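Local coordinates for pyruvate kinase (Cryptosporidium parvum, PDB 4DRS), which probably catalyses the last step of glycolysis, transferring the phosphoryl group of phosphoenolpyruvate to ADP to give pyruvate and ATP, at residues S495-H507 / N518-P526. Sequence-based numbering, arbitrary orientation.
Sequences SLIESGDFAIAVH and NLMKIVRCP
Ala503 and Val523 exchange two backbone hydrogen bonds, and Ala505 and Lys521 exchange two more. These are hydrogen-bonded pairs of the antiparallel strands 502-506 and 519-524. Between these pairs, Ile504 and Ile522 lie side by side on one face, with Ile504 CD1 3.5 Å from Ile522 CG1. Met520 CG touches both Ile504 CG2 and Val506 CG2. On the same face, the rim of the Phe502 ring lies over one face of the Arg524 guanidinium, Phe502 CZ 3.4 Å from Arg524 NH2, the two planes 56° apart. The bend at chi3 (-77°) brings that guanidinium face to the ring. Beyond Arg524, Cys525 N bonds almost straight to Asp501 O at 2.9 Å. Gly500 N returns a bond to Cys525 O. Ser499 OG bonds to Pro526 O, in the C-terminal carboxylate, at 2.8 Å. At the far end, Leu519 CD2 makes a CH-pi contact over the His507 ring, 3.9 Å from its centroid. His507 O accepts from both Asn518 N and Leu519 N, which marks a classic beta bulge. These are the last two strands of the mixed sheet of the C-terminal alpha/beta domain. Helix 408-422 packs against Ile504 and Val506, while helix 480-493 covers Ala503 and Ala505. A type II turn, Glu498 to Asp501, presents the Gly500 N-H. Lys492 NZ also bonds to Ser499 OG. Residues 519-521 pair antiparallel with a strand of the second subunit, so the sheet continues across the interface.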
ATOM      1  N   SER A 495      19.110  18.818  26.623  1.00 71.33           N
ATOM      2  CA  SER A 495      17.658  18.796  26.408  1.00 71.31           C
ATOM      3  C   SER A 495      17.247  17.996  25.165  1.00 70.40           C
ATOM      4  O   SER A 495      16.309  18.366  24.453  1.00 70.59           O
ATOM      5  CB  SER A 495      17.084  20.223  26.361  1.00 73.37           C
ATOM      6  OG  SER A 495      17.367  20.938  27.555  1.00 74.45           O
ATOM      7  N   LEU A 496      17.957  16.896  24.916  1.00 68.89           N
ATOM      8  CA  LEU A 496      17.660  16.027  23.780  1.00 65.61           C
ATOM      9  C   LEU A 496      16.864  14.798  24.209  1.00 64.18           C
ATOM     10  O   LEU A 496      16.169  14.190  23.397  1.00 64.99           O
ATOM     11  CB  LEU A 496      18.949  15.612  23.060  1.00 64.66           C
ATOM     12  CG  LEU A 496      19.871  16.731  22.558  1.00 64.82           C
ATOM     13  CD1 LEU A 496      21.191  16.162  22.053  1.00 63.71           C
ATOM     14  CD2 LEU A 496      19.198  17.567  21.478  1.00 65.25           C
ATOM     15  N   ILE A 497      16.969  14.448  25.490  1.00 64.11           N
ATOM     16  CA  ILE A 497      16.269  13.293  26.066  1.00 63.73           C
ATOM     17  C   ILE A 497      15.922  13.545  27.542  1.00 66.09           C
ATOM     18  O   ILE A 497      16.559  14.367  28.205  1.00 66.80           O
ATOM     19  CB  ILE A 497      17.092  11.982  25.901  1.00 60.52           C
ATOM     20  CG1 ILE A 497      16.236  10.748  26.225  1.00 59.10           C
ATOM     21  CG2 ILE A 497      18.379  12.030  26.723  1.00 59.47           C
ATOM     22  CD1 ILE A 497      16.789   9.432  25.720  1.00 57.15           C
ATOM     23  N   GLU A 498      14.909  12.840  28.042  1.00 68.02           N
ATOM     24  CA  GLU A 498      14.483  12.942  29.441  1.00 70.45           C
ATOM     25  C   GLU A 498      14.500  11.574  30.124  1.00 70.18           C
ATOM     26  O   GLU A 498      14.580  10.543  29.454  1.00 68.78           O
ATOM     27  CB  GLU A 498      13.078  13.540  29.529  1.00 72.92           C
ATOM     28  CG  GLU A 498      12.923  14.894  28.854  1.00 76.54           C
ATOM     29  CD  GLU A 498      11.480  15.356  28.789  1.00 80.25           C
ATOM     30  OE1 GLU A 498      10.624  14.595  28.287  1.00 81.10           O
ATOM     31  OE2 GLU A 498      11.201  16.489  29.235  1.00 82.76           O
ATOM     32  N   SER A 499      14.427  11.571  31.454  1.00 70.99           N
ATOM     33  CA  SER A 499      14.360  10.330  32.231  1.00 70.18           C
ATOM     34  C   SER A 499      13.128   9.518  31.847  1.00 68.16           C
ATOM     35  O   SER A 499      12.050  10.075  31.630  1.00 68.50           O
ATOM     36  CB  SER A 499      14.342  10.628  33.731  1.00 72.82           C
ATOM     37  OG  SER A 499      15.600  11.111  34.166  1.00 76.73           O
ATOM     38  N   GLY A 500      13.296   8.202  31.748  1.00 65.59           N
ATOM     39  CA  GLY A 500      12.201   7.316  31.358  1.00 63.30           C
ATOM     40  C   GLY A 500      12.044   7.119  29.858  1.00 60.58           C
ATOM     41  O   GLY A 500      11.367   6.185  29.425  1.00 60.01           O
ATOM     42  N   ASP A 501      12.661   7.998  29.065  1.00 58.83           N
ATOM     43  CA  ASP A 501      12.639   7.884  27.604  1.00 56.10           C
ATOM     44  C   ASP A 501      13.560   6.770  27.104  1.00 53.37           C
ATOM     45  O   ASP A 501      14.580   6.461  27.730  1.00 52.37           O
ATOM     46  CB  ASP A 501      13.038   9.208  26.942  1.00 57.32           C
ATOM     47  CG  ASP A 501      11.982  10.293  27.096  1.00 59.98           C
ATOM     48  OD1 ASP A 501      10.808   9.969  27.387  1.00 60.21           O
ATOM     49  OD2 ASP A 501      12.331  11.480  26.910  1.00 61.04           O
ATOM     50  N   PHE A 502      13.193   6.175  25.972  1.00 49.69           N
ATOM     51  CA  PHE A 502      14.007   5.136  25.356  1.00 46.82           C
ATOM     52  C   PHE A 502      15.029   5.710  24.384  1.00 45.31           C
ATOM     53  O   PHE A 502      14.795   6.743  23.748  1.00 44.29           O
ATOM     54  CB  PHE A 502      13.134   4.105  24.636  1.00 45.65           C
ATOM     55  CG  PHE A 502      12.309   3.250  25.558  1.00 45.99           C
ATOM     56  CD1 PHE A 502      12.918   2.350  26.431  1.00 45.68           C
ATOM     57  CD2 PHE A 502      10.920   3.332  25.543  1.00 45.70           C
ATOM     58  CE1 PHE A 502      12.156   1.560  27.279  1.00 46.22           C
ATOM     59  CE2 PHE A 502      10.155   2.542  26.388  1.00 46.71           C
ATOM     60  CZ  PHE A 502      10.773   1.654  27.257  1.00 46.78           C
ATOM     61  N   ALA A 503      16.166   5.028  24.294  1.00 43.75           N
ATOM     62  CA  ALA A 503      17.164   5.286  23.270  1.00 42.16           C
ATOM     63  C   ALA A 503      17.631   3.956  22.702  1.00 41.40           C
ATOM     64  O   ALA A 503      17.704   2.954  23.418  1.00 41.87           O
ATOM     65  CB  ALA A 503      18.339   6.065  23.843  1.00 42.02           C
ATOM     66  N   ILE A 504      17.929   3.947  21.407  1.00 40.42           N
ATOM     67  CA  ILE A 504      18.529   2.785  20.773  1.00 40.33           C
ATOM     68  C   ILE A 504      20.040   2.961  20.804  1.00 40.75           C
ATOM     69  O   ILE A 504      20.560   3.980  20.351  1.00 40.93           O
ATOM     70  CB  ILE A 504      18.055   2.605  19.310  1.00 39.18           C
ATOM     71  CG1 ILE A 504      16.526   2.674  19.201  1.00 39.48           C
ATOM     72  CG2 ILE A 504      18.612   1.320  18.707  1.00 39.01           C
ATOM     73  CD1 ILE A 504      15.763   1.615  19.968  1.00 40.05           C
ATOM     74  N   ALA A 505      20.733   1.969  21.349  1.00 41.88           N
ATOM     75  CA  ALA A 505      22.189   1.960  21.341  1.00 42.91           C
ATOM     76  C   ALA A 505      22.701   0.970  20.305  1.00 42.88           C
ATOM     77  O   ALA A 505      22.285  -0.186  20.281  1.00 43.40           O
ATOM     78  CB  ALA A 505      22.728   1.623  22.724  1.00 44.65           C
ATOM     79  N   VAL A 506      23.595   1.441  19.442  1.00 43.89           N
ATOM     80  CA  VAL A 506      24.216   0.609  18.412  1.00 45.83           C
ATOM     81  C   VAL A 506      25.735   0.674  18.532  1.00 48.33           C
ATOM     82  O   VAL A 506      26.299   1.757  18.689  1.00 48.61           O
ATOM     83  CB  VAL A 506      23.786   1.062  16.997  1.00 44.39           C
ATOM     84  CG1 VAL A 506      24.631   0.397  15.917  1.00 43.72           C
ATOM     85  CG2 VAL A 506      22.314   0.770  16.774  1.00 44.01           C
ATOM     86  N   HIS A 507      26.393  -0.483  18.477  1.00 53.74           N
ATOM     87  CA  HIS A 507      27.857  -0.539  18.400  1.00 59.90           C
ATOM     88  C   HIS A 507      28.367  -1.799  17.765  1.00 64.57           C
ATOM     89  O   HIS A 507      27.726  -2.330  16.855  1.00 66.19           O
ATOM     90  CB  HIS A 507      28.521  -0.278  19.758  1.00 63.60           C
ATOM     91  CG  HIS A 507      28.129  -1.249  20.847  1.00 67.12           C
ATOM     92  ND1 HIS A 507      28.693  -2.465  20.971  1.00 70.60           N
ATOM     93  CD2 HIS A 507      27.224  -1.125  21.906  1.00 69.03           C
ATOM     94  CE1 HIS A 507      28.167  -3.099  22.040  1.00 71.09           C
ATOM     95  NE2 HIS A 507      27.268  -2.276  22.611  1.00 70.31           N
ATOM     96  N   ASN A 518      27.586  -4.228  14.673  1.00 61.84           N
ATOM     97  CA  ASN A 518      27.004  -5.604  14.632  1.00 63.81           C
ATOM     98  C   ASN A 518      26.025  -5.898  15.776  1.00 62.08           C
ATOM     99  O   ASN A 518      25.425  -6.973  15.823  1.00 61.79           O
ATOM    100  CB  ASN A 518      28.120  -6.656  14.610  1.00 66.95           C
ATOM    101  CG  ASN A 518      28.870  -6.744  15.928  1.00 69.65           C
ATOM    102  OD1 ASN A 518      29.168  -5.728  16.563  1.00 69.07           O
ATOM    103  ND2 ASN A 518      29.185  -7.967  16.347  1.00 71.99           N
ATOM    104  N   LEU A 519      25.862  -4.932  16.679  1.00 59.36           N
ATOM    105  CA  LEU A 519      25.042  -5.100  17.875  1.00 57.93           C
ATOM    106  C   LEU A 519      24.055  -3.945  18.063  1.00 56.03           C
ATOM    107  O   LEU A 519      24.378  -2.787  17.807  1.00 54.54           O
ATOM    108  CB  LEU A 519      25.953  -5.217  19.100  1.00 59.57           C
ATOM    109  CG  LEU A 519      25.395  -5.583  20.475  1.00 60.47           C
ATOM    110  CD1 LEU A 519      26.472  -6.275  21.296  1.00 62.19           C
ATOM    111  CD2 LEU A 519      24.861  -4.362  21.210  1.00 59.93           C
ATOM    112  N   MET A 520      22.855  -4.274  18.536  1.00 55.23           N
ATOM    113  CA  MET A 520      21.826  -3.277  18.819  1.00 53.14           C
ATOM    114  C   MET A 520      21.135  -3.586  20.147  1.00 51.83           C
ATOM    115  O   MET A 520      20.779  -4.734  20.412  1.00 51.81           O
ATOM    116  CB  MET A 520      20.794  -3.258  17.690  1.00 52.96           C
ATOM    117  CG  MET A 520      19.880  -2.048  17.693  1.00 54.12           C
ATOM    118  SD  MET A 520      18.195  -2.441  17.184  1.00 58.08           S
ATOM    119  CE  MET A 520      17.500  -2.996  18.733  1.00 55.69           C
ATOM    120  N   LYS A 521      20.958  -2.564  20.980  1.00 50.07           N
ATOM    121  CA  LYS A 521      20.155  -2.698  22.196  1.00 51.63           C
ATOM    122  C   LYS A 521      19.260  -1.488  22.440  1.00 50.14           C
ATOM    123  O   LYS A 521      19.494  -0.407  21.892  1.00 49.25           O
ATOM    124  CB  LYS A 521      21.016  -3.011  23.435  1.00 53.97           C
ATOM    125  CG  LYS A 521      22.065  -1.969  23.793  1.00 56.36           C
ATOM    126  CD  LYS A 521      22.530  -2.116  25.239  1.00 59.65           C
ATOM    127  CE  LYS A 521      23.498  -3.276  25.434  1.00 63.35           C
ATOM    128  NZ  LYS A 521      24.829  -3.029  24.804  1.00 65.65           N
ATOM    129  N   ILE A 522      18.225  -1.682  23.248  1.00 49.79           N
ATOM    130  CA  ILE A 522      17.348  -0.587  23.641  1.00 49.77           C
ATOM    131  C   ILE A 522      17.510  -0.326  25.133  1.00 51.55           C
ATOM    132  O   ILE A 522      17.253  -1.205  25.954  1.00 53.36           O
ATOM    133  CB  ILE A 522      15.869  -0.869  23.299  1.00 48.29           C
ATOM    134  CG1 ILE A 522      15.743  -1.380  21.858  1.00 46.80           C
ATOM    135  CG2 ILE A 522      15.024   0.380  23.524  1.00 47.54           C
ATOM    136  CD1 ILE A 522      14.323  -1.614  21.391  1.00 46.26           C
ATOM    137  N   VAL A 523      17.948   0.883  25.468  1.00 52.86           N
ATOM    138  CA  VAL A 523      18.176   1.277  26.859  1.00 55.35           C
ATOM    139  C   VAL A 523      17.195   2.365  27.296  1.00 57.48           C
ATOM    140  O   VAL A 523      16.584   3.036  26.458  1.00 57.69           O
ATOM    141  CB  VAL A 523      19.631   1.754  27.095  1.00 55.55           C
ATOM    142  CG1 VAL A 523      20.605   0.593  26.963  1.00 55.61           C
ATOM    143  CG2 VAL A 523      20.007   2.881  26.137  1.00 55.16           C
ATOM    144  N   ARG A 524      17.047   2.530  28.608  1.00 60.34           N
ATOM    145  CA  ARG A 524      16.206   3.585  29.163  1.00 63.09           C
ATOM    146  C   ARG A 524      17.075   4.662  29.809  1.00 64.65           C
ATOM    147  O   ARG A 524      18.021   4.356  30.542  1.00 65.67           O
ATOM    148  CB  ARG A 524      15.213   3.008  30.177  1.00 65.30           C
ATOM    149  CG  ARG A 524      14.083   3.954  30.554  1.00 66.72           C
ATOM    150  CD  ARG A 524      13.276   3.412  31.721  1.00 69.08           C
ATOM    151  NE  ARG A 524      12.367   2.345  31.307  1.00 69.61           N
ATOM    152  CZ  ARG A 524      11.090   2.529  30.981  1.00 69.31           C
ATOM    153  NH1 ARG A 524      10.552   3.743  31.022  1.00 69.57           N
ATOM    154  NH2 ARG A 524      10.347   1.494  30.613  1.00 67.77           N
ATOM    155  N   CYS A 525      16.753   5.921  29.521  1.00 65.31           N
ATOM    156  CA  CYS A 525      17.493   7.060  30.055  1.00 66.70           C
ATOM    157  C   CYS A 525      17.277   7.223  31.562  1.00 68.94           C
ATOM    158  O   CYS A 525      16.145   7.441  32.004  1.00 69.21           O
ATOM    159  CB  CYS A 525      17.097   8.340  29.323  1.00 65.58           C
ATOM    160  SG  CYS A 525      17.817   9.835  30.032  1.00 67.81           S
ATOM    161  N   PRO A 526      18.365   7.116  32.352  1.00 70.86           N
ATOM    162  CA  PRO A 526      18.277   7.263  33.808  1.00 74.07           C
ATOM    163  C   PRO A 526      17.805   8.656  34.222  1.00 75.55           C
ATOM    164  O   PRO A 526      16.913   8.789  35.060  1.00 77.18           O
ATOM    165  CB  PRO A 526      19.718   7.019  34.281  1.00 74.89           C
ATOM    166  CG  PRO A 526      20.571   7.273  33.082  1.00 74.01           C
ATOM    167  CD  PRO A 526      19.745   6.843  31.907  1.00 70.86           C
ATOM    168  OXT PRO A 526      18.284   9.677  33.725  1.00 75.64           O
TER